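PDB 5YSC: vitamin B12-binding protein from Vibrio cholerae O395, which binds vitamin B12 in the periplasm and probably delivers it to BtuC of the BtuCDF ABC transporter for import. Local coordinates for residues A27-E32 with I82-G87; Y49-P54 with L247-P252; E201-K206 with H222-W227. All coordinates share one frame; numbering follows the deposited sequence.

Interaction 1. Residues A27-E32 with I82-G87; sequences APHATE and IAWPAG
In the vitamin B12 pocket of this periplasmic binding protein, His29 and Trp84 meet as a T-shaped aromatic pair where the start of helix 28-36 faces the end of strand 80-83. The imidazole turns its edge to the five-membered ring of the indole, with centroids 4.8 Å apart and planes at 67°. His29 CE1 makes the touch, over one indole face, 3.6 Å from Trp84 CD1. His29 puts CG between its backbone N and carbonyl carbon (chi1 90°), which swings the ring across to the tryptophan, while NE2 is held by Ser106 OG. On the opposite face of the indole, the chain folds back in a turn closed by Gly87 N to Trp84 O, and Gly87 N lies 3.5 Å above the ring plane, so the indole sits between its own loop and the helix start. Ala27, the N-cap residue of the helix, presses CB against the benzene side of the indole, 3.5 Å from Trp84 CE3. Pro28, His29, Trp84, Ala86 and Gly87 all line the cyanocobalamin pocket, and His29 N donates a hydrogen bond to the ligand. Behind this aromatic layer the contact turns into plain apolar packing between helix and parallel sheet. There Ile82, with CG2 anti to its backbone N, points that methyl at the helix, and Ala30 CB meets Ile82 CG2 at 3.8 Å.

Interaction 2. Residues Y49-P54 with L247-P252; sequences YSDYPP and LNRPTP. With SO4 (sulfate ion), chain C.
Asp51 and Arg249 form the tight part of this contact, a salt bridge between the loop 49-54 and the segment that leaves helix 244-248. The arginine reaches across with its chain extended from CG to NE and grips a single carboxylate oxygen with both terminal nitrogens. Arg249 NH2 lies 2.9 Å from Asp51 OD1, and Arg249 NH1 is 3.0 Å from the same Asp51 OD1. Both donors approach from one face of the carboxylate, NH1 nearly along the C-O axis and NH2 on the syn side but 34° out of the plane. The oxygen lies close to the guanidinium plane, and the two flat groups are turned 27° apart. Asp51 brings OD1 into place by setting CG between its backbone N and carbonyl carbon (chi1 58°). Glu32 makes a second salt bridge to NH1, and NE donates to cyanocobalamin, so the guanidinium is fixed on several sides and its positive charge is probably well balanced.

Around this clasp the packing is loose. Tyr52 CB comes no nearer than 4.1 Å to Arg249 NH1, and its ring leads away to a cation-pi contact with Arg253. Tyr49 is exposed; its backbone N donates to a sulfate ion, probably from the crystallisation liquor, at 3.1 Å from Tyr49 N to sulfate O1 and more weakly to O3. Arg61 also holds that ion. Tyr49, predicted to bind cobalamin, and Arg249 both line the ligand pocket, where the salt-bridged arginine ties the 49-54 loop to the segment after helix 244-248, beside the ligand cleft of a two-lobed periplasmic binding protein.

Interaction 3. Residues E201-K206 with H222-W227; sequences EQVLVK and HMWRAW
His222 O is gripped by Arg225 NE at 2.9 Å, in a nearly straight bond (167°) that lies in the carbonyl plane on a lone pair and braces the type I beta turn from His222 to Arg225. The weak turn bond from Arg225 N reaches the same oxygen, while Trp224 N donates to His222 ND1. The turn and the short 3-10 segment after it present two indoles, Trp224 and Trp227, to helix 200-206, which carries Val203 and Leu204 on the facing side. Leu204 is the middle of the contact. Its CD1 rests over one face of the Trp227 indole as a CH-pi contact, 3.9 Å from the centroid of the six-membered ring and 28° off the ring normal, and its CD2 leans back toward Trp227 CB and Trp224. CG of Leu204 stands anti to the carbonyl carbon (chi1 -66°) and carries the fork onto the indole. Val203 meets the far corner of the other ring, with Trp224 CH2 near CB and both its methyls. The polar end of Trp224 points elsewhere, to Gln160 OE1, and Leu231 packs on both Leu204 and Trp224. The join therefore ties a helix to the loop before helix 232-235 through apolar side chains. Glu201, an exposed residue of the same helix, is predicted to be important for BtuC binding. Closest of the Val203 atoms is CB, 3.7 Å from Trp224 CH2.

How the interactions relate
Interactions 1 and 2 adjoin, with centres 9 Å apart, and their segments alternate along the chain. They meet through the Glu32-Arg249 salt bridge and a probable hydrogen bond between Thr31 OG1 and Ser50 OG, so helix 28-36, part of interaction 1, also touches the residues of interaction 2. Interaction 1 packs that helix on the parallel sheet containing strand 80-83, while interaction 2 ties the loop after strand 43-45 to a segment far later in sequence; both border the cobalamin pocket. Interaction 3 falls between the two segments of interaction 2 in sequence. Its centre lies about 33 Å from that of interaction 1 and 30 Å from that of interaction 2, in the other lobe, remote from the pocket.

Interaction 1. Residues A27-E32 with I82-G87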
ATOM      1  N   ALA A  27       9.879  -5.242  -2.885  1.00  9.69           N
ATOM      2  CA  ALA A  27       8.568  -5.097  -2.247  1.00 10.39           C
ATOM      3  C   ALA A  27       7.447  -5.511  -3.201  1.00  8.31           C
ATOM      4  O   ALA A  27       7.590  -5.367  -4.415  1.00  9.49           O
ATOM      5  CB  ALA A  27       8.315  -3.663  -1.768  1.00 11.21           C
ATOM      6  N   PRO A  28       6.325  -6.012  -2.672  1.00  9.51           N
ATOM      7  CA  PRO A  28       5.175  -6.311  -3.547  1.00 10.02           C
ATOM      8  C   PRO A  28       4.734  -5.120  -4.363  1.00  8.57           C
ATOM      9  O   PRO A  28       4.461  -5.267  -5.563  1.00  8.28           O
ATOM     10  CB  PRO A  28       4.101  -6.745  -2.555  1.00  8.96           C
ATOM     11  CG  PRO A  28       4.847  -7.331  -1.402  1.00  9.79           C
ATOM     12  CD  PRO A  28       6.079  -6.399  -1.267  1.00 10.71           C
ATOM     13  N   HIS A  29       4.620  -3.944  -3.748  1.00  9.36           N
ATOM     14  CA  HIS A  29       4.189  -2.783  -4.520  1.00  8.60           C
ATOM     15  C   HIS A  29       5.215  -2.442  -5.573  1.00  8.38           C
ATOM     16  O   HIS A  29       4.864  -2.047  -6.690  1.00  9.83           O
ATOM     17  CB  HIS A  29       3.940  -1.569  -3.627  1.00  8.33           C
ATOM     18  CG  HIS A  29       5.165  -0.710  -3.430  1.00 11.37           C
ATOM     19  ND1 HIS A  29       6.159  -1.018  -2.525  1.00 11.90           N
ATOM     20  CD2 HIS A  29       5.587   0.390  -4.098  1.00 11.95           C
ATOM     21  CE1 HIS A  29       7.131  -0.134  -2.632  1.00 12.59           C
ATOM     22  NE2 HIS A  29       6.799   0.739  -3.564  1.00 11.02           N
ATOM     23  N   ALA A  30       6.501  -2.616  -5.240  1.00  8.95           N
ATOM     24  CA  ALA A  30       7.548  -2.262  -6.185  1.00  8.14           C
ATOM     25  C   ALA A  30       7.520  -3.159  -7.418  1.00  9.25           C
ATOM     26  O   ALA A  30       7.872  -2.712  -8.526  1.00 10.54           O
ATOM     27  CB  ALA A  30       8.893  -2.326  -5.480  1.00 10.54           C
ATOM     28  N   THR A  31       7.084  -4.400  -7.251  1.00  8.10           N
ATOM     29  CA  THR A  31       6.923  -5.300  -8.365  1.00  7.69           C
ATOM     30  C   THR A  31       5.762  -4.852  -9.240  1.00  7.13           C
ATOM     31  O   THR A  31       5.884  -4.834 -10.473  1.00  8.63           O
ATOM     32  CB  THR A  31       6.728  -6.715  -7.833  1.00  8.85           C
ATOM     33  OG1 THR A  31       7.910  -7.086  -7.116  1.00  8.97           O
ATOM     34  CG2 THR A  31       6.443  -7.704  -8.948  1.00  9.10           C
ATOM     35  N   GLU A  32       4.659  -4.441  -8.628  1.00 10.04           N
ATOM     36  CA  GLU A  32       3.557  -3.939  -9.445  1.00  9.82           C
ATOM     37  C   GLU A  32       3.989  -2.718 -10.262  1.00 10.46           C
ATOM     38  O   GLU A  32       3.701  -2.619 -11.460  1.00 11.38           O
ATOM     39  CB  GLU A  32       2.320  -3.626  -8.580  1.00  9.39           C
ATOM     40  CG  GLU A  32       1.731  -4.881  -7.876  1.00  8.76           C
ATOM     41  CD  GLU A  32       0.302  -4.758  -7.417  1.00  7.67           C
ATOM     42  OE1 GLU A  32      -0.531  -4.174  -8.146  1.00  8.30           O
ATOM     43  OE2 GLU A  32      -0.002  -5.281  -6.315  1.00  9.61           O
ATOM     44  N   ILE A  82      15.044  -1.892  -6.967  1.00 12.22           N
ATOM     45  CA  ILE A  82      13.920  -1.047  -6.606  1.00 10.98           C
ATOM     46  C   ILE A  82      13.611  -1.270  -5.140  1.00 12.43           C
ATOM     47  O   ILE A  82      13.084  -2.315  -4.765  1.00 11.98           O
ATOM     48  CB  ILE A  82      12.674  -1.337  -7.455  1.00 12.00           C
ATOM     49  CG1 ILE A  82      13.020  -1.307  -8.934  1.00 13.51           C
ATOM     50  CG2 ILE A  82      11.626  -0.306  -7.124  1.00 10.46           C
ATOM     51  CD1 ILE A  82      11.858  -1.794  -9.787  1.00 13.58           C
ATOM     52  N   ALA A  83      13.991  -0.305  -4.307  1.00 12.51           N
ATOM     53  CA  ALA A  83      13.885  -0.465  -2.864  1.00 12.77           C
ATOM     54  C   ALA A  83      12.640   0.191  -2.301  1.00 12.90           C
ATOM     55  O   ALA A  83      12.070   1.105  -2.874  1.00 12.76           O
ATOM     56  CB  ALA A  83      15.100   0.123  -2.162  1.00 14.47           C
ATOM     57  N   TRP A  84      12.253  -0.283  -1.131  1.00 12.19           N
ATOM     58  CA  TRP A  84      11.136   0.239  -0.366  1.00 11.66           C
ATOM     59  C   TRP A  84      11.659   0.702   0.990  1.00 11.51           C
ATOM     60  O   TRP A  84      11.582  -0.037   1.986  1.00 11.12           O
ATOM     61  CB  TRP A  84      10.076  -0.823  -0.206  1.00 11.10           C
ATOM     62  CG  TRP A  84       8.883  -0.439   0.571  1.00 10.53           C
ATOM     63  CD1 TRP A  84       8.314   0.811   0.683  1.00 12.46           C
ATOM     64  CD2 TRP A  84       8.081  -1.324   1.356  1.00 11.66           C
ATOM     65  NE1 TRP A  84       7.217   0.738   1.495  1.00 14.28           N
ATOM     66  CE2 TRP A  84       7.052  -0.555   1.924  1.00 14.25           C
ATOM     67  CE3 TRP A  84       8.131  -2.700   1.622  1.00 13.85           C
ATOM     68  CZ2 TRP A  84       6.064  -1.117   2.769  1.00 13.72           C
ATOM     69  CZ3 TRP A  84       7.155  -3.265   2.468  1.00 13.17           C
ATOM     70  CH2 TRP A  84       6.143  -2.472   3.029  1.00 15.46           C
ATOM     71  N   PRO A  85      12.215   1.900   1.059  1.00 12.34           N
ATOM     72  CA  PRO A  85      12.769   2.371   2.347  1.00 12.38           C
ATOM     73  C   PRO A  85      11.813   2.224   3.515  1.00 11.54           C
ATOM     74  O   PRO A  85      12.231   1.865   4.624  1.00 12.87           O
ATOM     75  CB  PRO A  85      13.085   3.829   2.055  1.00 13.24           C
ATOM     76  CG  PRO A  85      13.324   3.915   0.624  1.00 12.98           C
ATOM     77  CD  PRO A  85      12.392   2.899  -0.015  1.00 12.90           C
ATOM     78  N   ALA A  86      10.519   2.467   3.300  1.00 13.98           N
ATOM     79  CA  ALA A  86       9.597   2.450   4.431  1.00 15.33           C
ATOM     80  C   ALA A  86       9.458   1.071   5.043  1.00 17.23           C
ATOM     81  O   ALA A  86       9.153   0.976   6.248  1.00 19.16           O
ATOM     82  CB  ALA A  86       8.229   3.003   4.011  1.00 17.32           C
ATOM     83  N   GLY A  87       9.701   0.010   4.278  1.00 12.70           N
ATOM     84  CA  GLY A  87       9.451  -1.336   4.742  1.00 13.40           C
ATOM     85  C   GLY A  87      10.648  -2.280   4.765  1.00 15.65           C
ATOM     86  O   GLY A  87      10.577  -3.359   5.361  1.00 17.67           O
TER

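Interaction 2. Residues Y49-P54 with L247-P252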
ATOM      1  N   TYR A  49       5.452 -12.271  -1.456  1.00 19.51           N
ATOM      2  CA  TYR A  49       4.211 -11.566  -1.721  1.00 17.10           C
ATOM      3  C   TYR A  49       4.231 -10.697  -2.969  1.00 15.30           C
ATOM      4  O   TYR A  49       3.261  -9.981  -3.204  1.00 15.53           O
ATOM      5  CB  TYR A  49       3.783 -10.728  -0.528  1.00 16.90           C
ATOM      6  CG  TYR A  49       3.070 -11.572   0.474  1.00 19.27           C
ATOM      7  CD1 TYR A  49       3.778 -12.298   1.384  1.00 22.70           C
ATOM      8  CD2 TYR A  49       1.704 -11.669   0.472  1.00 23.00           C
ATOM      9  CE1 TYR A  49       3.142 -13.103   2.316  1.00 23.88           C
ATOM     10  CE2 TYR A  49       1.040 -12.460   1.389  1.00 26.03           C
ATOM     11  CZ  TYR A  49       1.772 -13.172   2.310  1.00 29.18           C
ATOM     12  OH  TYR A  49       1.126 -13.958   3.226  1.00 37.06           O
ATOM     13  N   SER A  50       5.265 -10.768  -3.800  1.00 14.99           N
ATOM     14  CA  SER A  50       5.220 -10.155  -5.131  1.00 12.13           C
ATOM     15  C   SER A  50       4.433 -11.110  -6.012  1.00 13.67           C
ATOM     16  O   SER A  50       4.988 -11.919  -6.759  1.00 16.13           O
ATOM     17  CB  SER A  50       6.614  -9.896  -5.690  1.00 13.88           C
ATOM     18  OG  SER A  50       7.283  -8.861  -5.003  1.00 13.37           O
ATOM     19  N   ASP A  51       3.108 -11.023  -5.899  1.00 13.79           N
ATOM     20  CA  ASP A  51       2.195 -11.936  -6.595  1.00 12.64           C
ATOM     21  C   ASP A  51       1.345 -11.245  -7.645  1.00 11.88           C
ATOM     22  O   ASP A  51       0.341 -11.823  -8.107  1.00 13.06           O
ATOM     23  CB  ASP A  51       1.294 -12.627  -5.595  1.00 14.85           C
ATOM     24  CG  ASP A  51       0.477 -11.658  -4.755  1.00 17.32           C
ATOM     25  OD1 ASP A  51       0.408 -10.425  -5.040  1.00 13.02           O
ATOM     26  OD2 ASP A  51      -0.132 -12.169  -3.793  1.00 21.49           O
ATOM     27  N   TYR A  52       1.702 -10.014  -8.025  1.00 10.77           N
ATOM     28  CA  TYR A  52       0.953  -9.282  -8.991  1.00 10.48           C
ATOM     29  C   TYR A  52       1.881  -8.429  -9.852  1.00 10.02           C
ATOM     30  O   TYR A  52       2.743  -7.726  -9.298  1.00 10.62           O
ATOM     31  CB  TYR A  52      -0.097  -8.372  -8.379  1.00  7.55           C
ATOM     32  CG  TYR A  52      -1.078  -7.951  -9.435  1.00  9.57           C
ATOM     33  CD1 TYR A  52      -2.154  -8.755  -9.745  1.00  7.65           C
ATOM     34  CD2 TYR A  52      -0.865  -6.815 -10.206  1.00  9.36           C
ATOM     35  CE1 TYR A  52      -3.009  -8.429 -10.759  1.00  8.88           C
ATOM     36  CE2 TYR A  52      -1.756  -6.464 -11.248  1.00  8.78           C
ATOM     37  CZ  TYR A  52      -2.817  -7.297 -11.513  1.00  8.45           C
ATOM     38  OH  TYR A  52      -3.694  -6.954 -12.547  1.00 10.28           O
ATOM     39  N   PRO A  53       1.714  -8.423 -11.162  1.00  7.44           N
ATOM     40  CA  PRO A  53       0.871  -9.322 -11.973  1.00  8.10           C
ATOM     41  C   PRO A  53       1.254 -10.763 -11.673  1.00  9.03           C
ATOM     42  O   PRO A  53       2.355 -11.043 -11.194  1.00 10.85           O
ATOM     43  CB  PRO A  53       1.238  -8.945 -13.403  1.00 14.17           C
ATOM     44  CG  PRO A  53       1.734  -7.562 -13.350  1.00 14.72           C
ATOM     45  CD  PRO A  53       2.496  -7.516 -12.024  1.00 10.25           C
ATOM     46  N   PRO A  54       0.338 -11.715 -11.859  1.00 10.31           N
ATOM     47  CA  PRO A  54       0.598 -13.043 -11.300  1.00 10.90           C
ATOM     48  C   PRO A  54       1.832 -13.756 -11.838  1.00 13.73           C
ATOM     49  O   PRO A  54       2.369 -14.602 -11.130  1.00 14.97           O
ATOM     50  CB  PRO A  54      -0.702 -13.815 -11.619  1.00 11.36           C
ATOM     51  CG  PRO A  54      -1.761 -12.702 -11.713  1.00 11.76           C
ATOM     52  CD  PRO A  54      -1.045 -11.544 -12.337  1.00 10.37           C
ATOM     53  N   LEU A 247      -4.988  -1.716  -1.231  1.00  8.50           N
ATOM     54  CA  LEU A 247      -4.929  -0.629  -0.276  1.00  8.94           C
ATOM     55  C   LEU A 247      -3.532  -0.447   0.280  1.00 12.02           C
ATOM     56  O   LEU A 247      -3.003   0.663   0.293  1.00 11.92           O
ATOM     57  CB  LEU A 247      -5.920  -0.920   0.844  1.00  8.96           C
ATOM     58  CG  LEU A 247      -5.922   0.141   1.940  1.00 10.37           C
ATOM     59  CD1 LEU A 247      -6.402   1.520   1.477  1.00 13.37           C
ATOM     60  CD2 LEU A 247      -6.719  -0.390   3.089  1.00 14.65           C
ATOM     61  N   ASN A 248      -2.918  -1.536   0.690  1.00 11.06           N
ATOM     62  CA  ASN A 248      -1.700  -1.461   1.475  1.00 12.03           C
ATOM     63  C   ASN A 248      -0.431  -1.489   0.636  1.00 11.89           C
ATOM     64  O   ASN A 248       0.667  -1.280   1.189  1.00 13.15           O
ATOM     65  CB  ASN A 248      -1.720  -2.577   2.505  1.00 11.93           C
ATOM     66  CG  ASN A 248      -2.828  -2.353   3.536  1.00 14.80           C
ATOM     67  OD1 ASN A 248      -3.183  -1.213   3.813  1.00 17.01           O
ATOM     68  ND2 ASN A 248      -3.350  -3.407   4.100  1.00 16.35           N
ATOM     69  N   ARG A 249      -0.547  -1.705  -0.672  1.00  8.61           N
ATOM     70  CA  ARG A 249       0.526  -1.515  -1.630  1.00 10.17           C
ATOM     71  C   ARG A 249       0.249  -0.293  -2.479  1.00 10.71           C
ATOM     72  O   ARG A 249      -0.803  -0.246  -3.122  1.00 10.53           O
ATOM     73  CB  ARG A 249       0.662  -2.723  -2.578  1.00 10.39           C
ATOM     74  CG  ARG A 249       0.679  -4.068  -1.976  1.00 10.30           C
ATOM     75  CD  ARG A 249       0.581  -5.116  -3.049  1.00  9.74           C
ATOM     76  NE  ARG A 249       0.398  -6.427  -2.494  1.00 10.78           N
ATOM     77  CZ  ARG A 249       0.485  -7.536  -3.219  1.00 12.79           C
ATOM     78  NH1 ARG A 249       0.778  -7.452  -4.511  1.00 12.36           N
ATOM     79  NH2 ARG A 249       0.326  -8.723  -2.643  1.00 13.25           N
ATOM     80  N   PRO A 250       1.161   0.634  -2.626  1.00  9.24           N
ATOM     81  CA  PRO A 250       0.914   1.768  -3.519  1.00  9.35           C
ATOM     82  C   PRO A 250       1.233   1.462  -4.972  1.00  9.31           C
ATOM     83  O   PRO A 250       2.404   1.347  -5.361  1.00 10.93           O
ATOM     84  CB  PRO A 250       1.844   2.863  -2.970  1.00 10.92           C
ATOM     85  CG  PRO A 250       2.278   2.388  -1.655  1.00 12.94           C
ATOM     86  CD  PRO A 250       2.246   0.910  -1.671  1.00  9.01           C
ATOM     87  N   THR A 251       0.164   1.243  -5.766  1.00  9.43           N
ATOM     88  CA  THR A 251       0.256   0.679  -7.104  1.00  9.53           C
ATOM     89  C   THR A 251      -0.881   1.263  -7.927  1.00 10.28           C
ATOM     90  O   THR A 251      -1.741   1.967  -7.392  1.00  8.48           O
ATOM     91  CB  THR A 251       0.072  -0.841  -7.131  1.00  9.32           C
ATOM     92  OG1 THR A 251      -1.305  -1.085  -6.846  1.00  8.48           O
ATOM     93  CG2 THR A 251       0.876  -1.531  -6.048  1.00  8.96           C
ATOM     94  N   PRO A 252      -0.937   0.974  -9.218  1.00 12.04           N
ATOM     95  CA  PRO A 252      -2.154   1.338  -9.971  1.00  9.68           C
ATOM     96  C   PRO A 252      -3.432   0.797  -9.374  1.00  8.98           C
ATOM     97  O   PRO A 252      -4.474   1.473  -9.479  1.00 10.26           O
ATOM     98  CB  PRO A 252      -1.877   0.733 -11.349  1.00 11.49           C
ATOM     99  CG  PRO A 252      -0.332   0.802 -11.429  1.00 12.14           C
ATOM    100  CD  PRO A 252       0.081   0.373 -10.078  1.00 12.94           C
TER
HETATM  101  S   SO4 C 402       5.887 -15.880  -1.902  1.00 51.59           S
HETATM  102  O1  SO4 C 402       5.289 -14.961  -2.886  1.00 36.29           O
HETATM  103  O2  SO4 C 402       5.357 -17.232  -2.094  1.00 62.11           O
HETATM  104  O3  SO4 C 402       5.531 -15.412  -0.564  1.00 54.97           O
HETATM  105  O4  SO4 C 402       7.340 -15.959  -2.057  1.00 57.24           O

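Interaction 3. Residues E201-K206 with H222-W227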
ATOM      1  N   GLU A 201     -10.177  -1.653  24.255  1.00 35.59           N
ATOM      2  CA  GLU A 201     -10.688  -0.487  24.971  1.00 37.32           C
ATOM      3  C   GLU A 201     -10.356   0.805  24.232  1.00 38.52           C
ATOM      4  O   GLU A 201     -11.201   1.700  24.112  1.00 37.28           O
ATOM      5  CB  GLU A 201     -10.102  -0.458  26.391  1.00 45.05           C
ATOM      6  CG  GLU A 201     -10.669  -1.491  27.378  1.00 56.37           C
ATOM      7  CD  GLU A 201     -10.544  -2.937  26.915  1.00 62.26           C
ATOM      8  OE1 GLU A 201     -11.498  -3.722  27.161  1.00 64.65           O
ATOM      9  OE2 GLU A 201      -9.499  -3.287  26.316  1.00 62.06           O
ATOM     10  N   GLN A 202      -9.132   0.903  23.727  1.00 35.31           N
ATOM     11  CA  GLN A 202      -8.709   2.080  22.979  1.00 33.08           C
ATOM     12  C   GLN A 202      -9.641   2.388  21.807  1.00 31.22           C
ATOM     13  O   GLN A 202     -10.026   3.532  21.604  1.00 31.97           O
ATOM     14  CB  GLN A 202      -7.276   1.916  22.485  1.00 31.72           C
ATOM     15  CG  GLN A 202      -6.227   2.128  23.558  1.00 37.27           C
ATOM     16  CD  GLN A 202      -4.823   1.867  23.061  1.00 40.78           C
ATOM     17  OE1 GLN A 202      -4.369   0.727  23.023  1.00 41.86           O
ATOM     18  NE2 GLN A 202      -4.127   2.925  22.681  1.00 43.21           N
ATOM     19  N   VAL A 203      -9.989   1.366  21.034  1.00 31.22           N
ATOM     20  CA  VAL A 203     -10.954   1.542  19.948  1.00 30.56           C
ATOM     21  C   VAL A 203     -12.313   1.918  20.519  1.00 30.45           C
ATOM     22  O   VAL A 203     -12.949   2.881  20.077  1.00 30.11           O
ATOM     23  CB  VAL A 203     -11.064   0.264  19.095  1.00 26.69           C
ATOM     24  CG1 VAL A 203     -12.057   0.477  17.939  1.00 24.64           C
ATOM     25  CG2 VAL A 203      -9.705  -0.189  18.571  1.00 28.71           C
ATOM     26  N   LEU A 204     -12.793   1.122  21.484  1.00 27.98           N
ATOM     27  CA  LEU A 204     -14.120   1.342  22.050  1.00 30.77           C
ATOM     28  C   LEU A 204     -14.279   2.773  22.513  1.00 33.90           C
ATOM     29  O   LEU A 204     -15.292   3.426  22.238  1.00 32.08           O
ATOM     30  CB  LEU A 204     -14.366   0.389  23.224  1.00 38.91           C
ATOM     31  CG  LEU A 204     -14.456  -1.113  22.934  1.00 35.34           C
ATOM     32  CD1 LEU A 204     -14.771  -1.889  24.209  1.00 39.86           C
ATOM     33  CD2 LEU A 204     -15.483  -1.390  21.873  1.00 29.77           C
ATOM     34  N   VAL A 205     -13.269   3.278  23.208  1.00 41.65           N
ATOM     35  CA  VAL A 205     -13.328   4.635  23.720  1.00 43.45           C
ATOM     36  C   VAL A 205     -13.489   5.612  22.571  1.00 44.25           C
ATOM     37  O   VAL A 205     -14.287   6.548  22.651  1.00 44.55           O
ATOM     38  CB  VAL A 205     -12.070   4.904  24.568  1.00 46.32           C
ATOM     39  CG1 VAL A 205     -11.680   6.364  24.578  1.00 49.15           C
ATOM     40  CG2 VAL A 205     -12.300   4.390  25.984  1.00 45.59           C
ATOM     41  N   LYS A 206     -12.794   5.355  21.454  1.00 40.87           N
ATOM     42  CA  LYS A 206     -12.704   6.303  20.344  1.00 37.67           C
ATOM     43  C   LYS A 206     -13.991   6.408  19.526  1.00 36.08           C
ATOM     44  O   LYS A 206     -14.191   7.407  18.828  1.00 34.35           O
ATOM     45  CB  LYS A 206     -11.555   5.905  19.419  1.00 37.68           C
ATOM     46  CG  LYS A 206     -10.149   6.212  19.943  1.00 40.06           C
ATOM     47  CD  LYS A 206      -9.686   7.588  19.499  1.00 39.27           C
ATOM     48  CE  LYS A 206      -8.224   7.835  19.874  1.00 39.93           C
ATOM     49  NZ  LYS A 206      -7.764   9.150  19.379  1.00 38.86           N
ATOM     50  N   HIS A 222     -16.555 -11.048  12.575  1.00 31.85           N
ATOM     51  CA  HIS A 222     -15.544 -10.100  13.007  1.00 34.36           C
ATOM     52  C   HIS A 222     -15.681  -9.820  14.502  1.00 34.57           C
ATOM     53  O   HIS A 222     -16.733 -10.030  15.122  1.00 33.38           O
ATOM     54  CB  HIS A 222     -15.602  -8.802  12.199  1.00 30.59           C
ATOM     55  CG  HIS A 222     -16.836  -7.994  12.427  1.00 27.36           C
ATOM     56  ND1 HIS A 222     -16.997  -7.179  13.525  1.00 25.59           N
ATOM     57  CD2 HIS A 222     -17.952  -7.845  11.678  1.00 27.68           C
ATOM     58  CE1 HIS A 222     -18.169  -6.575  13.451  1.00 27.50           C
ATOM     59  NE2 HIS A 222     -18.768  -6.961  12.337  1.00 28.40           N
ATOM     60  N   MET A 223     -14.579  -9.352  15.078  1.00 30.05           N
ATOM     61  CA  MET A 223     -14.469  -9.287  16.524  1.00 29.85           C
ATOM     62  C   MET A 223     -15.371  -8.229  17.140  1.00 31.73           C
ATOM     63  O   MET A 223     -15.555  -8.238  18.366  1.00 31.23           O
ATOM     64  CB  MET A 223     -13.023  -9.008  16.918  1.00 30.20           C
ATOM     65  CG  MET A 223     -12.498  -7.679  16.369  1.00 33.59           C
ATOM     66  SD  MET A 223     -10.767  -7.336  16.782  1.00 30.93           S
ATOM     67  CE  MET A 223     -10.911  -7.216  18.569  1.00 33.57           C
ATOM     68  N   TRP A 224     -15.939  -7.330  16.340  1.00 28.85           N
ATOM     69  CA  TRP A 224     -16.678  -6.202  16.896  1.00 29.86           C
ATOM     70  C   TRP A 224     -18.171  -6.488  17.019  1.00 28.36           C
ATOM     71  O   TRP A 224     -18.896  -5.650  17.561  1.00 30.07           O
ATOM     72  CB  TRP A 224     -16.423  -4.938  16.055  1.00 26.52           C
ATOM     73  CG  TRP A 224     -14.944  -4.646  15.928  1.00 27.43           C
ATOM     74  CD1 TRP A 224     -14.158  -4.815  14.817  1.00 27.14           C
ATOM     75  CD2 TRP A 224     -14.064  -4.187  16.971  1.00 27.35           C
ATOM     76  NE1 TRP A 224     -12.854  -4.476  15.102  1.00 28.69           N
ATOM     77  CE2 TRP A 224     -12.768  -4.099  16.416  1.00 26.40           C
ATOM     78  CE3 TRP A 224     -14.244  -3.849  18.311  1.00 31.43           C
ATOM     79  CZ2 TRP A 224     -11.672  -3.659  17.148  1.00 26.95           C
ATOM     80  CZ3 TRP A 224     -13.136  -3.415  19.043  1.00 34.64           C
ATOM     81  CH2 TRP A 224     -11.873  -3.333  18.456  1.00 29.69           C
ATOM     82  N   ARG A 225     -18.633  -7.655  16.556  1.00 25.33           N
ATOM     83  CA  ARG A 225     -20.032  -8.031  16.761  1.00 26.89           C
ATOM     84  C   ARG A 225     -20.351  -8.145  18.245  1.00 29.92           C
ATOM     85  O   ARG A 225     -21.398  -7.676  18.708  1.00 31.30           O
ATOM     86  CB  ARG A 225     -20.319  -9.355  16.065  1.00 26.98           C
ATOM     87  CG  ARG A 225     -20.162  -9.320  14.564  1.00 24.83           C
ATOM     88  CD  ARG A 225     -20.148 -10.716  13.998  1.00 26.84           C
ATOM     89  NE  ARG A 225     -19.184 -11.543  14.716  1.00 30.37           N
ATOM     90  CZ  ARG A 225     -19.384 -12.807  15.081  1.00 32.51           C
ATOM     91  NH1 ARG A 225     -20.535 -13.416  14.797  1.00 33.50           N
ATOM     92  NH2 ARG A 225     -18.434 -13.468  15.738  1.00 32.93           N
ATOM     93  N   ALA A 226     -19.458  -8.778  18.998  1.00 28.12           N
ATOM     94  CA  ALA A 226     -19.598  -8.840  20.452  1.00 31.33           C
ATOM     95  C   ALA A 226     -19.776  -7.465  21.102  1.00 31.85           C
ATOM     96  O   ALA A 226     -20.267  -7.387  22.237  1.00 34.70           O
ATOM     97  CB  ALA A 226     -18.382  -9.552  21.049  1.00 32.54           C
ATOM     98  N   TRP A 227     -19.429  -6.380  20.406  1.00 32.06           N
ATOM     99  CA  TRP A 227     -19.402  -5.042  20.974  1.00 31.97           C
ATOM    100  C   TRP A 227     -20.453  -4.139  20.347  1.00 32.79           C
ATOM    101  O   TRP A 227     -20.291  -2.918  20.313  1.00 32.56           O
ATOM    102  CB  TRP A 227     -18.004  -4.435  20.817  1.00 32.56           C
ATOM    103  CG  TRP A 227     -16.998  -5.283  21.469  1.00 32.14           C
ATOM    104  CD1 TRP A 227     -16.233  -6.248  20.890  1.00 33.88           C
ATOM    105  CD2 TRP A 227     -16.671  -5.289  22.857  1.00 34.54           C
ATOM    106  NE1 TRP A 227     -15.440  -6.841  21.827  1.00 36.47           N
ATOM    107  CE2 TRP A 227     -15.683  -6.262  23.047  1.00 36.71           C
ATOM    108  CE3 TRP A 227     -17.114  -4.553  23.956  1.00 36.91           C
ATOM    109  CZ2 TRP A 227     -15.125  -6.526  24.300  1.00 42.14           C
ATOM    110  CZ3 TRP A 227     -16.553  -4.808  25.194  1.00 42.46           C
ATOM    111  CH2 TRP A 227     -15.573  -5.790  25.354  1.00 43.90           C
TER